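Local atomic coordinates of carboxypeptidase 1 (Deinococcus radiodurans str. R1, PDB entry 5GIV), a protein that probably releases amino acids one after another from peptide C-termini, with broad specificity except for proline, by means of a single active-site zinc ion. Residues Q114-W119 and Q406-Y411; T264-G269 and Q298-E303; A271-G276 and N462-G467. All blocks are in the same frame, centred on the assembly; numbering follows the deposited sequence.

Interaction 1. Residues Q114-W119 and Q406-Y411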
loop_
_atom_site.group_PDB
_atom_site.type_symbol
_atom_site.label_atom_id
_atom_site.label_comp_id
_atom_site.label_asym_id
_atom_site.label_seq_id
_atom_site.Cartn_x
_atom_site.Cartn_y
_atom_site.Cartn_z
ATOM N N GLN A 114 -20.348 -10.714 4.374
ATOM C CA GLN A 114 -21.585 -10.447 3.646
ATOM C C GLN A 114 -22.473 -9.472 4.403
ATOM O O GLN A 114 -23.119 -8.612 3.792
ATOM C CB GLN A 114 -22.332 -11.755 3.381
ATOM C CG GLN A 114 -21.573 -12.724 2.490
ATOM C CD GLN A 114 -22.413 -13.925 2.087
ATOM O OE1 GLN A 114 -22.356 -14.380 0.941
ATOM N NE2 GLN A 114 -23.195 -14.451 3.030
ATOM N N SER A 115 -22.528 -9.601 5.734
ATOM C CA SER A 115 -23.245 -8.629 6.555
ATOM C C SER A 115 -22.691 -7.223 6.338
ATOM O O SER A 115 -23.442 -6.270 6.101
ATOM C CB SER A 115 -23.149 -9.029 8.031
ATOM O OG SER A 115 -23.765 -8.069 8.867
ATOM N N TYR A 116 -21.367 -7.085 6.405
ATOM C CA TYR A 116 -20.746 -5.782 6.228
ATOM C C TYR A 116 -21.087 -5.184 4.868
ATOM O O TYR A 116 -21.486 -4.016 4.772
ATOM C CB TYR A 116 -19.232 -5.885 6.415
ATOM C CG TYR A 116 -18.533 -4.610 6.028
ATOM C CD1 TYR A 116 -18.561 -3.499 6.862
ATOM C CD2 TYR A 116 -17.866 -4.505 4.813
ATOM C CE1 TYR A 116 -17.934 -2.327 6.507
ATOM C CE2 TYR A 116 -17.233 -3.334 4.448
ATOM C CZ TYR A 116 -17.271 -2.246 5.300
ATOM O OH TYR A 116 -16.646 -1.076 4.941
ATOM N N SER A 117 -20.931 -5.966 3.798
ATOM C CA SER A 117 -21.226 -5.440 2.466
ATOM C C SER A 117 -22.681 -4.995 2.358
ATOM O O SER A 117 -22.972 -3.915 1.828
ATOM C CB SER A 117 -20.879 -6.470 1.396
ATOM O OG SER A 117 -19.474 -6.654 1.350
ATOM N N ALA A 118 -23.613 -5.818 2.848
ATOM C CA ALA A 118 -25.016 -5.413 2.833
ATOM C C ALA A 118 -25.243 -4.146 3.666
ATOM O O ALA A 118 -26.094 -3.315 3.320
ATOM C CB ALA A 118 -25.904 -6.559 3.331
ATOM N N TRP A 119 -24.487 -3.977 4.757
ATOM C CA TRP A 119 -24.663 -2.802 5.606
ATOM C C TRP A 119 -24.221 -1.526 4.893
ATOM O O TRP A 119 -24.852 -0.468 5.048
ATOM C CB TRP A 119 -23.898 -2.987 6.918
ATOM C CG TRP A 119 -23.844 -1.762 7.790
ATOM C CD1 TRP A 119 -24.811 -1.317 8.650
ATOM C CD2 TRP A 119 -22.765 -0.826 7.883
ATOM N NE1 TRP A 119 -24.397 -0.166 9.273
ATOM C CE2 TRP A 119 -23.142 0.156 8.825
ATOM C CE3 TRP A 119 -21.513 -0.725 7.266
ATOM C CZ2 TRP A 119 -22.311 1.228 9.163
ATOM C CZ3 TRP A 119 -20.683 0.340 7.605
ATOM C CH2 TRP A 119 -21.090 1.304 8.546
ATOM N N GLN A 406 -26.126 2.813 12.773
ATOM C CA GLN A 406 -25.090 3.845 12.840
ATOM C C GLN A 406 -23.684 3.253 12.843
ATOM O O GLN A 406 -22.824 3.660 12.048
ATOM C CB GLN A 406 -25.299 4.714 14.078
ATOM C CG GLN A 406 -24.103 5.565 14.407
ATOM C CD GLN A 406 -24.268 6.354 15.690
ATOM O OE1 GLN A 406 -23.285 6.667 16.354
ATOM N NE2 GLN A 406 -25.506 6.704 16.034
ATOM N N ASP A 407 -23.418 2.320 13.749
ATOM C CA ASP A 407 -22.073 1.801 13.935
ATOM C C ASP A 407 -21.885 0.476 13.201
ATOM O O ASP A 407 -22.815 -0.327 13.075
ATOM C CB ASP A 407 -21.765 1.649 15.429
ATOM C CG ASP A 407 -21.235 2.957 16.056
ATOM O OD1 ASP A 407 -20.372 3.619 15.430
ATOM O OD2 ASP A 407 -21.689 3.328 17.165
ATOM N N VAL A 408 -20.662 0.266 12.700
ATOM C CA VAL A 408 -20.366 -0.924 11.909
ATOM C C VAL A 408 -20.171 -2.177 12.762
ATOM O O VAL A 408 -20.249 -3.292 12.229
ATOM C CB VAL A 408 -19.102 -0.718 11.048
ATOM C CG1 VAL A 408 -17.855 -0.732 11.894
ATOM C CG2 VAL A 408 -19.011 -1.777 9.973
ATOM N N HIS A 409 -19.944 -2.032 14.070
ATOM C CA HIS A 409 -19.418 -3.146 14.859
ATOM C C HIS A 409 -20.266 -4.410 14.718
ATOM O O HIS A 409 -19.751 -5.475 14.365
ATOM C CB HIS A 409 -19.282 -2.731 16.329
ATOM C CG HIS A 409 -18.391 -1.544 16.537
ATOM N ND1 HIS A 409 -18.606 -0.333 15.911
ATOM C CD2 HIS A 409 -17.277 -1.387 17.290
ATOM C CE1 HIS A 409 -17.671 0.523 16.281
ATOM N NE2 HIS A 409 -16.846 -0.094 17.110
ATOM N N TRP A 410 -21.572 -4.313 14.977
ATOM C CA TRP A 410 -22.424 -5.501 14.943
ATOM C C TRP A 410 -22.650 -6.045 13.534
ATOM O O TRP A 410 -23.214 -7.137 13.390
ATOM C CB TRP A 410 -23.781 -5.196 15.579
ATOM C CG TRP A 410 -23.703 -4.764 17.011
ATOM C CD1 TRP A 410 -22.686 -5.012 17.893
ATOM C CD2 TRP A 410 -24.679 -4.000 17.730
ATOM N NE1 TRP A 410 -22.973 -4.449 19.113
ATOM C CE2 TRP A 410 -24.192 -3.825 19.040
ATOM C CE3 TRP A 410 -25.921 -3.452 17.395
ATOM C CZ2 TRP A 410 -24.899 -3.118 20.013
ATOM C CZ3 TRP A 410 -26.623 -2.757 18.361
ATOM C CH2 TRP A 410 -26.110 -2.598 19.654
ATOM N N TYR A 411 -22.217 -5.334 12.494
ATOM C CA TYR A 411 -22.417 -5.800 11.131
ATOM C C TYR A 411 -21.151 -6.352 10.494
ATOM O O TYR A 411 -21.242 -7.009 9.449
ATOM C CB TYR A 411 -22.969 -4.663 10.261
ATOM C CG TYR A 411 -24.213 -4.051 10.845
ATOM C CD1 TYR A 411 -25.459 -4.626 10.631
ATOM C CD2 TYR A 411 -24.139 -2.917 11.639
ATOM C CE1 TYR A 411 -26.591 -4.077 11.175
ATOM C CE2 TYR A 411 -25.267 -2.368 12.190
ATOM C CZ TYR A 411 -26.486 -2.948 11.957
ATOM O OH TYR A 411 -27.615 -2.399 12.509
HETATM O O HOH W 1 -24.483 -8.621 11.580
#

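Interaction 2. Residues T264-G269 and Q298-E303. With ZN (zinc ion), chain G.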
loop_
_atom_site.group_PDB
_atom_site.type_symbol
_atom_site.label_atom_id
_atom_site.label_comp_id
_atom_site.label_asym_id
_atom_site.label_seq_id
_atom_site.Cartn_x
_atom_site.Cartn_y
_atom_site.Cartn_z
ATOM N N THR A 264 -6.704 13.175 14.053
ATOM C CA THR A 264 -5.276 12.930 13.908
ATOM C C THR A 264 -4.604 12.758 15.270
ATOM O O THR A 264 -3.839 11.809 15.474
ATOM C CB THR A 264 -4.635 14.061 13.097
ATOM O OG1 THR A 264 -5.102 13.991 11.746
ATOM C CG2 THR A 264 -3.118 13.960 13.107
ATOM N N LEU A 265 -4.913 13.636 16.233
ATOM C CA LEU A 265 -4.324 13.492 17.562
ATOM C C LEU A 265 -4.736 12.172 18.192
ATOM O O LEU A 265 -3.909 11.462 18.771
ATOM C CB LEU A 265 -4.734 14.665 18.459
ATOM C CG LEU A 265 -4.429 16.089 17.985
ATOM C CD1 LEU A 265 -4.650 17.104 19.100
ATOM C CD2 LEU A 265 -3.009 16.181 17.473
ATOM N N HIS A 266 -5.996 11.785 18.010
ATOM C CA HIS A 266 -6.481 10.525 18.557
ATOM C C HIS A 266 -5.711 9.338 17.985
ATOM O O HIS A 266 -5.131 8.542 18.734
ATOM C CB HIS A 266 -7.980 10.396 18.271
ATOM C CG HIS A 266 -8.598 9.145 18.815
ATOM N ND1 HIS A 266 -9.357 9.132 19.964
ATOM C CD2 HIS A 266 -8.576 7.868 18.364
ATOM C CE1 HIS A 266 -9.777 7.901 20.196
ATOM N NE2 HIS A 266 -9.316 7.114 19.241
ATOM N N GLU A 267 -5.694 9.196 16.650
ATOM C CA GLU A 267 -5.005 8.051 16.040
ATOM C C GLU A 267 -3.497 8.086 16.283
ATOM O O GLU A 267 -2.872 7.028 16.438
ATOM C CB GLU A 267 -5.285 7.984 14.532
ATOM C CG GLU A 267 -6.750 7.782 14.136
ATOM C CD GLU A 267 -7.374 6.547 14.762
ATOM O OE1 GLU A 267 -6.657 5.550 15.001
ATOM O OE2 GLU A 267 -8.596 6.571 15.000
ATOM N N ALA A 268 -2.896 9.275 16.314
ATOM C CA ALA A 268 -1.486 9.367 16.675
ATOM C C ALA A 268 -1.249 8.805 18.068
ATOM O O ALA A 268 -0.230 8.150 18.316
ATOM C CB ALA A 268 -1.007 10.818 16.589
ATOM N N GLY A 269 -2.190 9.038 18.988
ATOM C CA GLY A 269 -2.070 8.465 20.318
ATOM C C GLY A 269 -2.021 6.952 20.282
ATOM O O GLY A 269 -1.196 6.325 20.951
ATOM N N GLN A 298 -4.652 5.765 25.446
ATOM C CA GLN A 298 -3.563 6.546 24.889
ATOM C C GLN A 298 -4.044 7.474 23.778
ATOM O O GLN A 298 -3.597 8.625 23.688
ATOM C CB GLN A 298 -2.482 5.592 24.409
ATOM C CG GLN A 298 -1.903 4.820 25.587
ATOM C CD GLN A 298 -1.535 5.763 26.740
ATOM O OE1 GLN A 298 -0.697 6.653 26.578
ATOM N NE2 GLN A 298 -2.160 5.568 27.898
ATOM N N SER A 299 -4.960 7.009 22.931
ATOM C CA SER A 299 -5.572 7.929 21.981
ATOM C C SER A 299 -6.290 9.056 22.714
ATOM O O SER A 299 -6.168 10.226 22.343
ATOM C CB SER A 299 -6.512 7.173 21.045
ATOM O OG SER A 299 -7.406 6.375 21.781
ATOM N N ARG A 300 -7.021 8.724 23.775
ATOM C CA ARG A 300 -7.762 9.736 24.512
ATOM C C ARG A 300 -6.840 10.638 25.322
ATOM O O ARG A 300 -7.153 11.814 25.539
ATOM C CB ARG A 300 -8.788 9.062 25.417
ATOM C CG ARG A 300 -9.924 8.410 24.638
ATOM C CD ARG A 300 -10.641 9.433 23.761
ATOM N NE ARG A 300 -11.946 8.947 23.335
ATOM C CZ ARG A 300 -12.829 9.661 22.639
ATOM N NH1 ARG A 300 -12.552 10.915 22.287
ATOM N NH2 ARG A 300 -14.004 9.129 22.318
ATOM N N LEU A 301 -5.714 10.112 25.796
ATOM C CA LEU A 301 -4.788 10.957 26.531
ATOM C C LEU A 301 -4.242 12.061 25.628
ATOM O O LEU A 301 -4.350 13.253 25.944
ATOM C CB LEU A 301 -3.663 10.102 27.115
ATOM C CG LEU A 301 -2.614 10.769 28.016
ATOM C CD1 LEU A 301 -1.952 9.759 28.973
ATOM C CD2 LEU A 301 -1.553 11.482 27.158
ATOM N N TRP A 302 -3.715 11.682 24.460
ATOM C CA TRP A 302 -3.138 12.679 23.567
ATOM C C TRP A 302 -4.206 13.524 22.888
ATOM O O TRP A 302 -3.958 14.694 22.584
ATOM C CB TRP A 302 -2.247 12.001 22.533
ATOM C CG TRP A 302 -0.985 11.434 23.128
ATOM C CD1 TRP A 302 -0.735 10.127 23.440
ATOM C CD2 TRP A 302 0.183 12.172 23.525
ATOM N NE1 TRP A 302 0.524 10.001 23.979
ATOM C CE2 TRP A 302 1.110 11.239 24.043
ATOM C CE3 TRP A 302 0.541 13.522 23.475
ATOM C CZ2 TRP A 302 2.371 11.615 24.512
ATOM C CZ3 TRP A 302 1.808 13.895 23.943
ATOM C CH2 TRP A 302 2.700 12.943 24.458
ATOM N N GLU A 303 -5.400 12.978 22.669
ATOM C CA GLU A 303 -6.446 13.769 22.031
ATOM C C GLU A 303 -7.092 14.732 23.024
ATOM O O GLU A 303 -7.133 15.941 22.781
ATOM C CB GLU A 303 -7.515 12.857 21.410
ATOM C CG GLU A 303 -8.731 13.601 20.854
ATOM C CD GLU A 303 -10.003 12.745 20.742
ATOM O OE1 GLU A 303 -11.044 13.280 20.311
ATOM O OE2 GLU A 303 -9.973 11.539 21.077
HETATM ZN ZN ZN G . -9.559 4.887 19.226
HETATM O O HOH W 2 -9.640 4.655 16.829
HETATM O O HOH W 3 -11.513 5.474 19.161
HETATM O O HOH W 4 -9.695 2.628 18.309
#

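Interaction 3. Residues A271-G276 and N462-G467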
loop_
_atom_site.group_PDB
_atom_site.type_symbol
_atom_site.label_atom_id
_atom_site.label_comp_id
_atom_site.label_asym_id
_atom_site.label_seq_id
_atom_site.Cartn_x
_atom_site.Cartn_y
_atom_site.Cartn_z
ATOM N N ALA A 271 -0.949 5.325 17.784
ATOM C CA ALA A 271 0.295 4.958 17.116
ATOM C C ALA A 271 1.494 5.143 18.032
ATOM O O ALA A 271 2.456 4.364 17.972
ATOM C CB ALA A 271 0.473 5.777 15.840
ATOM N N LEU A 272 1.459 6.174 18.881
ATOM C CA LEU A 272 2.542 6.376 19.836
ATOM C C LEU A 272 2.710 5.157 20.725
ATOM O O LEU A 272 3.834 4.703 20.970
ATOM C CB LEU A 272 2.261 7.613 20.676
ATOM C CG LEU A 272 2.459 8.931 19.946
ATOM C CD1 LEU A 272 1.926 10.064 20.783
ATOM C CD2 LEU A 272 3.958 9.112 19.660
ATOM N N TYR A 273 1.594 4.615 21.214
ATOM C CA TYR A 273 1.627 3.395 22.004
ATOM C C TYR A 273 2.392 2.295 21.269
ATOM O O TYR A 273 3.341 1.715 21.809
ATOM C CB TYR A 273 0.195 2.980 22.332
ATOM C CG TYR A 273 0.048 1.794 23.246
ATOM C CD1 TYR A 273 1.154 1.185 23.834
ATOM C CD2 TYR A 273 -1.202 1.271 23.507
ATOM C CE1 TYR A 273 1.005 0.093 24.665
ATOM C CE2 TYR A 273 -1.361 0.197 24.328
ATOM C CZ TYR A 273 -0.260 -0.399 24.907
ATOM O OH TYR A 273 -0.453 -1.486 25.731
ATOM N N GLU A 274 1.977 1.985 20.036
ATOM C CA GLU A 274 2.636 0.928 19.272
ATOM C C GLU A 274 4.095 1.274 18.990
ATOM O O GLU A 274 4.969 0.400 19.045
ATOM C CB GLU A 274 1.888 0.672 17.955
ATOM C CG GLU A 274 0.479 0.109 18.117
ATOM C CD GLU A 274 0.442 -1.307 18.660
ATOM O OE1 GLU A 274 -0.595 -1.692 19.238
ATOM O OE2 GLU A 274 1.439 -2.043 18.512
ATOM N N GLN A 275 4.375 2.537 18.653
ATOM C CA GLN A 275 5.743 2.931 18.333
ATOM C C GLN A 275 6.656 2.898 19.548
ATOM O O GLN A 275 7.878 2.914 19.386
ATOM C CB GLN A 275 5.775 4.326 17.696
ATOM C CG GLN A 275 5.345 4.351 16.214
ATOM C CD GLN A 275 5.625 5.684 15.535
ATOM O OE1 GLN A 275 5.760 6.728 16.191
ATOM N NE2 GLN A 275 5.712 5.657 14.211
ATOM N N GLY A 276 6.100 2.868 20.755
ATOM C CA GLY A 276 6.917 2.756 21.945
ATOM C C GLY A 276 7.202 1.343 22.418
ATOM O O GLY A 276 7.993 1.162 23.350
ATOM N N ASN A 462 6.590 3.511 31.267
ATOM C CA ASN A 462 5.664 2.870 32.190
ATOM C C ASN A 462 4.517 2.134 31.504
ATOM O O ASN A 462 3.843 1.334 32.163
ATOM C CB ASN A 462 5.100 3.909 33.162
ATOM C CG ASN A 462 6.170 4.470 34.078
ATOM O OD1 ASN A 462 6.461 3.903 35.121
ATOM N ND2 ASN A 462 6.767 5.579 33.681
ATOM N N VAL A 463 4.282 2.366 30.206
ATOM C CA VAL A 463 3.143 1.758 29.523
ATOM C C VAL A 463 3.582 1.107 28.221
ATOM O O VAL A 463 3.399 -0.100 28.030
ATOM C CB VAL A 463 2.038 2.790 29.244
ATOM C CG1 VAL A 463 0.802 2.095 28.676
ATOM C CG2 VAL A 463 1.719 3.597 30.491
ATOM N N TYR A 464 4.149 1.904 27.308
ATOM C CA TYR A 464 4.335 1.447 25.931
ATOM C C TYR A 464 5.347 0.313 25.840
ATOM O O TYR A 464 5.078 -0.724 25.214
ATOM C CB TYR A 464 4.785 2.602 25.034
ATOM C CG TYR A 464 3.858 3.796 25.002
ATOM C CD1 TYR A 464 2.587 3.735 25.550
ATOM C CD2 TYR A 464 4.274 5.000 24.446
ATOM C CE1 TYR A 464 1.756 4.838 25.536
ATOM C CE2 TYR A 464 3.449 6.099 24.426
ATOM C CZ TYR A 464 2.193 6.015 24.969
ATOM O OH TYR A 464 1.372 7.117 24.945
ATOM N N ARG A 465 6.529 0.493 26.440
ATOM C CA ARG A 465 7.622 -0.420 26.132
ATOM C C ARG A 465 7.258 -1.853 26.466
ATOM O O ARG A 465 7.744 -2.781 25.806
ATOM C CB ARG A 465 8.897 -0.011 26.867
ATOM C CG ARG A 465 8.852 -0.186 28.391
ATOM C CD ARG A 465 10.194 0.150 29.022
ATOM N NE ARG A 465 10.150 0.043 30.482
ATOM C CZ ARG A 465 10.863 -0.815 31.207
ATOM N NH1 ARG A 465 11.700 -1.671 30.621
ATOM N NH2 ARG A 465 10.727 -0.818 32.528
ATOM N N HIS A 466 6.403 -2.056 27.475
ATOM C CA HIS A 466 6.087 -3.410 27.910
ATOM C C HIS A 466 5.211 -4.186 26.930
ATOM O O HIS A 466 5.213 -5.419 26.978
ATOM C CB HIS A 466 5.433 -3.393 29.291
ATOM C CG HIS A 466 6.308 -2.812 30.355
ATOM N ND1 HIS A 466 5.987 -1.664 31.049
ATOM C CD2 HIS A 466 7.517 -3.206 30.816
ATOM C CE1 HIS A 466 6.952 -1.387 31.905
ATOM N NE2 HIS A 466 7.896 -2.305 31.778
ATOM N N GLY A 467 4.476 -3.518 26.044
ATOM C CA GLY A 467 3.598 -4.260 25.159
ATOM C C GLY A 467 2.674 -5.183 25.933
ATOM O O GLY A 467 1.917 -4.726 26.792
HETATM O O HOH W 5 1.494 -2.082 27.249
#

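Interaction 1. Residues Q114-W119 and Q406-Y411
The hydroxyl OG of S115 is gripped twice: it donates to Y411 O at 2.8 Å and accepts from a water lying 2.9 Å away, which in turn donates to W410 O at 2.7 Å. This is the junction of helix 102-122 with the long loop joining helices 381-393 and 420-439 in the mostly helical M32 fold. With chi1 at 176°, S115 OG swings anti to its own N and reaches across to the loop carbonyl; a small hydroxyl suits a position so close to the loop backbone. One helical turn further, W119 covers the turn closed by Y411 N and V408 O. Its five-membered ring forms an offset stack on the Y411 ring, the centroids 4.3 Å apart and the planes 17° from parallel. The outer, six-membered ring receives V408 CG2 over its face as a CH-pi contact, 4.0 Å from the centroid. Indole suits this place because it offers a broad apolar surface and one N-H, which L405 O accepts. Y411 OH is likewise held, by A404 O, and D407 turns from the helix to salt bridges with R349 and R364. Y134 and L135 of helix 128-147 touch S115 and Y411, respectively. V408 CG2 also touches Y116, meeting its ring at the edge, near its plane, 3.6 Å from Y116 CD1.

Interaction 2. Residues T264-G269 and Q298-E303
The short axes of segments 264-269 and 298-303 approach to 6.9 Å with their N-to-C directions 136° apart, and the CA atoms of G269 and S299 come within 3.9 Å. Glycine suits that crossing: with no side chain on G269, its CA can lie against the backbone of Q298 and S299. H266 opens the HExxH zinc motif, and both of its ring nitrogens are committed. NE2 binds the zinc ion at 2.2 Å; H270, E296 and three waters complete the site. ND1 donates a fairly straight bond (163°) to E303 OE2 at 2.7 Å. E303 OE2 lies close to the plane of the imidazole, at its edge, although the carboxylate as a whole is turned 75° against the ring, and ND1 meets this oxygen from above the carboxylate plane. E303 reaches it with an extended chain beyond CG. R300 NH1 makes a weak salt-bridge bond to the same OE2 at 2.9 Å, while R308 holds OE1, so this second-shell acid is itself positioned. S299 CB seats on the centre of the imidazole face, 3.3 Å from the ring centroid, and its OG bonds to E296 O. Together these contacts fix the rotation of the ring. E267, the predicted proton donor/acceptor, accepts through OE2 from a zinc-bound water at 2.8 Å. Around this pair, L265 packs on V217, I218 and Y221 of helix 207-221, W302 on L455 and L459 of helix 453-464, and L301 on Y433 of helix 420-439, while T264 OG1 bonds to T250 at the end of strand 245-250.

Interaction 3. Residues A271-G276 and N462-G467
Y464 lays its ring flat over the backbone of Y273, whose CA sits 3.6 Å from the ring centroid and only 8° off its normal, a CH-pi contact. This is the tight side, where the C-terminal part of the HExxH helix 257-275 meets the end of helix 453-464. The Y273 ring leans on the same tyrosine obliquely, planes 33° apart, with the two CD1 atoms 3.4 Å from each other. L272 CB touches Y464 CE2 (4.2 Å). G276, having no side chain, lets the backbone come up against Y464 CB; its carbonyl O receives a CA-H...O contact from R465 CA at 3.2 Å. Also buried is G467, which with positive phi closes a type I turn from Y464. Between this turn and Y273 a water takes the hydrogen of OH at 2.5 Å and donates to V463 O and G467 O; the same hydroxyl oxygen also bonds to V290 N. The loose side is R465 alone, whose chain runs out to solvent, its NE held by E461 O. Direct contact is mainly aromatic and C-H in kind, so close fit and ring shape define the join, while one water serves three polar atoms that do not bond directly across it.

Overall arrangement
Interactions 2 and 3 are buried contacts on one element, helix 257-275, with centres 13 Å apart; they join through Y464 OH, which meets Q298 OE1 and W302 NE1, so helices 292-306 and 453-464 are tied to each other as well. Interaction 1 is only partly buried, its centre about 26 Å from that of interaction 2 and, about the chain's centre, opposite interaction 3; along the chain its closed loop encloses interaction 2 entirely. Chemistry follows place: charged groups and metal ligands concentrate in interaction 2 at the zinc, aromatic packing with a water bridge backs the same helix in interaction 3, and interaction 1 combines a hydroxyl-carbonyl bond with a tryptophan stack to hold a loop.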